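Local structure of glutathione transferase (Mesorhizobium loti, 1R9C) at residues R17-D27 with Y82-L91. The protein catalyses the manganese-dependent hydration of the antibiotic fosfomycin, opening its epoxide ring, as a member of the fosfomycin resistance family. Numbering follows the deposited sequence.
Sequences RMTRILEGVFD and YAERVGKLGL
The carbonyl oxygen of Val-25, at the C-terminal end of helix 15-26, is met by two side chains of helix 79-89; these are the two longer helices of the chain, which has the vicinal oxygen chelate fold. Arg-85 reaches it with NH1, 2.9 Å from Val-25 O, in a bent and weak hydrogen bond (N-H...O 128°) lying near the guanidinium plane. Its chain, extended from CG to NE, passes beside Gly-24 O to get there. Tyr-82 turns a ring edge to the same oxygen, its CE2 3.2 Å from Val-25 O, while its hydroxyl is hydrogen-bonded to the N-terminal Met-1 of the second subunit. Segments 17-26 and 82-89 run nearly antiparallel (157°), their axes coming within 9.0 Å at closest approach.

About one turn on from Arg-85, Leu-89 is a knob in a hole formed by Arg-17, Ile-21, Gly-24 and Val-25. The fit is tight: Leu-89 CD1 lies 3.3 Å from Val-25 CG2. Gly-24, with no side chain, lets the leucine come close to the backbone, its CA 4.1 Å from Leu-89 CD1. The helix ends in a Schellman motif, with Gly-90 at positive phi. Beyond it the side chain of Leu-91 packs against helix 15-26 and also on Phe-109 of strand 106-110, as do Val-25 and Val-86. With CG anti to its carbonyl carbon (chi1 -61°), Leu-91 places CD2 3.8 Å from Ile-21 CD1.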
loop_
_atom_site.group_PDB
_atom_site.type_symbol
_atom_site.label_atom_id
_atom_site.label_comp_id
_atom_site.label_asym_id
_atom_site.label_seq_id
_atom_site.Cartn_x
_atom_site.Cartn_y
_atom_site.Cartn_z
ATOM N N ARG A 17 16.030 -4.822 10.137
ATOM C CA ARG A 17 15.112 -4.215 11.105
ATOM C C ARG A 17 13.687 -4.230 10.569
ATOM O O ARG A 17 12.754 -4.515 11.315
ATOM C CB ARG A 17 15.542 -2.788 11.416
ATOM C CG ARG A 17 14.789 -2.120 12.543
ATOM C CD ARG A 17 14.828 -2.843 13.873
ATOM N NE ARG A 17 13.791 -2.353 14.775
ATOM C CZ ARG A 17 13.338 -3.034 15.832
ATOM N NH1 ARG A 17 13.815 -4.248 16.135
ATOM N NH2 ARG A 17 12.412 -2.499 16.595
ATOM N N MET A 18 13.511 -3.913 9.282
ATOM C CA MET A 18 12.164 -3.930 8.696
ATOM C C MET A 18 11.567 -5.348 8.783
ATOM O O MET A 18 10.382 -5.489 9.045
ATOM C CB MET A 18 12.176 -3.422 7.253
ATOM C CG MET A 18 10.780 -3.363 6.612
ATOM S SD MET A 18 9.652 -2.244 7.497
ATOM C CE MET A 18 8.442 -1.985 6.179
ATOM N N THR A 19 12.388 -6.376 8.554
ATOM C CA THR A 19 11.980 -7.770 8.697
ATOM C C THR A 19 11.394 -7.974 10.112
ATOM O O THR A 19 10.310 -8.564 10.278
ATOM C CB THR A 19 13.203 -8.707 8.458
ATOM O OG1 THR A 19 13.600 -8.643 7.076
ATOM C CG2 THR A 19 12.845 -10.168 8.693
ATOM N N ARG A 20 12.117 -7.472 11.126
ATOM C CA ARG A 20 11.709 -7.671 12.514
ATOM C C ARG A 20 10.392 -6.943 12.804
ATOM O O ARG A 20 9.517 -7.482 13.479
ATOM C CB ARG A 20 12.836 -7.311 13.489
ATOM C CG ARG A 20 14.143 -8.124 13.240
ATOM C CD ARG A 20 13.965 -9.683 13.044
ATOM N NE ARG A 20 15.229 -10.384 12.748
ATOM C CZ ARG A 20 15.326 -11.612 12.201
ATOM N NH1 ARG A 20 14.212 -12.280 11.870
ATOM N NH2 ARG A 20 16.536 -12.178 11.985
ATOM N N ILE A 21 10.254 -5.729 12.280
ATOM C CA ILE A 21 8.982 -5.001 12.352
ATOM C C ILE A 21 7.830 -5.800 11.723
ATOM O O ILE A 21 6.798 -5.992 12.365
ATOM C CB ILE A 21 9.118 -3.569 11.728
ATOM C CG1 ILE A 21 10.088 -2.728 12.578
ATOM C CG2 ILE A 21 7.758 -2.915 11.614
ATOM C CD1 ILE A 21 10.603 -1.431 11.901
ATOM N N LEU A 22 7.995 -6.279 10.482
ATOM C CA LEU A 22 6.882 -6.942 9.815
ATOM C C LEU A 22 6.549 -8.263 10.514
ATOM O O LEU A 22 5.379 -8.643 10.612
ATOM C CB LEU A 22 7.196 -7.159 8.329
ATOM C CG LEU A 22 7.336 -5.913 7.455
ATOM C CD1 LEU A 22 7.942 -6.303 6.092
ATOM C CD2 LEU A 22 5.942 -5.277 7.264
ATOM N N GLU A 23 7.574 -8.950 11.025
ATOM C CA GLU A 23 7.353 -10.194 11.755
ATOM C C GLU A 23 6.726 -9.916 13.137
ATOM O O GLU A 23 5.799 -10.620 13.563
ATOM C CB GLU A 23 8.665 -10.971 11.919
ATOM C CG GLU A 23 9.139 -11.592 10.605
ATOM C CD GLU A 23 10.504 -12.254 10.730
ATOM O OE1 GLU A 23 11.136 -12.138 11.800
ATOM O OE2 GLU A 23 10.942 -12.888 9.752
ATOM N N GLY A 24 7.214 -8.862 13.790
ATOM C CA GLY A 24 6.842 -8.556 15.161
ATOM C C GLY A 24 5.417 -8.027 15.227
ATOM O O GLY A 24 4.655 -8.437 16.111
ATOM N N VAL A 25 5.058 -7.134 14.306
ATOM C CA VAL A 25 3.731 -6.502 14.343
ATOM C C VAL A 25 2.694 -7.352 13.623
ATOM O O VAL A 25 1.616 -7.583 14.172
ATOM C CB VAL A 25 3.708 -5.041 13.817
ATOM C CG1 VAL A 25 2.334 -4.438 13.954
ATOM C CG2 VAL A 25 4.651 -4.172 14.578
ATOM N N PHE A 26 3.009 -7.835 12.417
ATOM C CA PHE A 26 1.978 -8.473 11.607
ATOM C C PHE A 26 2.062 -9.987 11.525
ATOM O O PHE A 26 1.239 -10.591 10.866
ATOM C CB PHE A 26 1.939 -7.898 10.174
ATOM C CG PHE A 26 1.884 -6.392 10.092
ATOM C CD1 PHE A 26 3.020 -5.666 9.768
ATOM C CD2 PHE A 26 0.688 -5.694 10.232
ATOM C CE1 PHE A 26 2.966 -4.258 9.641
ATOM C CE2 PHE A 26 0.646 -4.296 10.121
ATOM C CZ PHE A 26 1.779 -3.578 9.812
ATOM N N ASP A 27 3.052 -10.599 12.187
ATOM C CA ASP A 27 3.380 -11.998 11.971
ATOM C C ASP A 27 3.643 -12.289 10.487
ATOM O O ASP A 27 3.284 -13.339 9.977
ATOM C CB ASP A 27 2.303 -12.931 12.555
ATOM C CG ASP A 27 2.882 -14.198 13.142
ATOM O OD1 ASP A 27 4.141 -14.329 13.254
ATOM O OD2 ASP A 27 2.143 -15.138 13.531
ATOM N N TYR A 82 -1.934 -5.631 20.440
ATOM C CA TYR A 82 -1.215 -5.050 19.317
ATOM C C TYR A 82 -0.470 -3.781 19.701
ATOM O O TYR A 82 0.599 -3.512 19.182
ATOM C CB TYR A 82 -2.149 -4.790 18.129
ATOM C CG TYR A 82 -2.248 -6.016 17.279
ATOM C CD1 TYR A 82 -3.327 -6.888 17.419
ATOM C CD2 TYR A 82 -1.221 -6.348 16.395
ATOM C CE1 TYR A 82 -3.404 -8.048 16.673
ATOM C CE2 TYR A 82 -1.277 -7.502 15.638
ATOM C CZ TYR A 82 -2.386 -8.335 15.762
ATOM O OH TYR A 82 -2.485 -9.490 15.036
ATOM N N ALA A 83 -1.039 -3.006 20.612
ATOM C CA ALA A 83 -0.383 -1.799 21.086
ATOM C C ALA A 83 0.923 -2.175 21.810
ATOM O O ALA A 83 1.958 -1.493 21.663
ATOM C CB ALA A 83 -1.323 -1.047 22.014
ATOM N N GLU A 84 0.837 -3.258 22.594
ATOM C CA GLU A 84 1.980 -3.918 23.234
ATOM C C GLU A 84 3.064 -4.351 22.248
ATOM O O GLU A 84 4.248 -4.091 22.491
ATOM C CB GLU A 84 1.508 -5.162 23.992
ATOM C CG GLU A 84 0.997 -4.884 25.395
ATOM C CD GLU A 84 0.321 -6.097 26.047
ATOM O OE1 GLU A 84 0.710 -7.259 25.742
ATOM O OE2 GLU A 84 -0.604 -5.884 26.872
ATOM N N ARG A 85 2.672 -5.042 21.167
ATOM C CA ARG A 85 3.628 -5.495 20.157
ATOM C C ARG A 85 4.369 -4.280 19.593
ATOM O O ARG A 85 5.592 -4.284 19.468
ATOM C CB ARG A 85 2.945 -6.266 19.002
ATOM C CG ARG A 85 2.458 -7.704 19.286
ATOM C CD ARG A 85 1.534 -8.265 18.170
ATOM N NE ARG A 85 1.478 -9.731 18.102
ATOM C CZ ARG A 85 1.715 -10.454 16.985
ATOM N NH1 ARG A 85 2.030 -9.864 15.843
ATOM N NH2 ARG A 85 1.648 -11.784 17.011
ATOM N N VAL A 86 3.621 -3.232 19.240
ATOM C CA VAL A 86 4.238 -2.006 18.725
ATOM C C VAL A 86 5.225 -1.456 19.756
ATOM O O VAL A 86 6.347 -1.091 19.416
ATOM C CB VAL A 86 3.154 -0.968 18.278
ATOM C CG1 VAL A 86 3.774 0.388 17.921
ATOM C CG2 VAL A 86 2.377 -1.540 17.058
ATOM N N GLY A 87 4.799 -1.445 21.016
ATOM C CA GLY A 87 5.647 -1.100 22.143
ATOM C C GLY A 87 6.964 -1.859 22.220
ATOM O O GLY A 87 8.017 -1.243 22.307
ATOM N N LYS A 88 6.918 -3.189 22.140
ATOM C CA LYS A 88 8.142 -3.982 22.306
ATOM C C LYS A 88 9.169 -3.746 21.169
ATOM O O LYS A 88 10.382 -3.912 21.367
ATOM C CB LYS A 88 7.814 -5.472 22.475
ATOM N N LEU A 89 8.682 -3.316 20.007
ATOM C CA LEU A 89 9.562 -2.977 18.893
ATOM C C LEU A 89 10.159 -1.572 18.963
ATOM O O LEU A 89 11.074 -1.252 18.204
ATOM C CB LEU A 89 8.873 -3.185 17.559
ATOM C CG LEU A 89 8.630 -4.645 17.166
ATOM C CD1 LEU A 89 7.556 -4.653 16.107
ATOM C CD2 LEU A 89 9.912 -5.318 16.645
ATOM N N GLY A 90 9.646 -0.742 19.864
ATOM C CA GLY A 90 10.180 0.600 20.060
ATOM C C GLY A 90 9.758 1.595 18.982
ATOM O O GLY A 90 10.453 2.571 18.747
ATOM N N LEU A 91 8.605 1.363 18.363
ATOM C CA LEU A 91 8.132 2.181 17.235
ATOM C C LEU A 91 7.385 3.435 17.690
ATOM O O LEU A 91 6.680 3.402 18.713
ATOM C CB LEU A 91 7.263 1.335 16.323
ATOM C CG LEU A 91 7.958 0.119 15.677
ATOM C CD1 LEU A 91 6.930 -0.675 14.891
ATOM C CD2 LEU A 91 9.140 0.566 14.796
HETATM O O HOH W 1 12.809 -4.355 19.047
#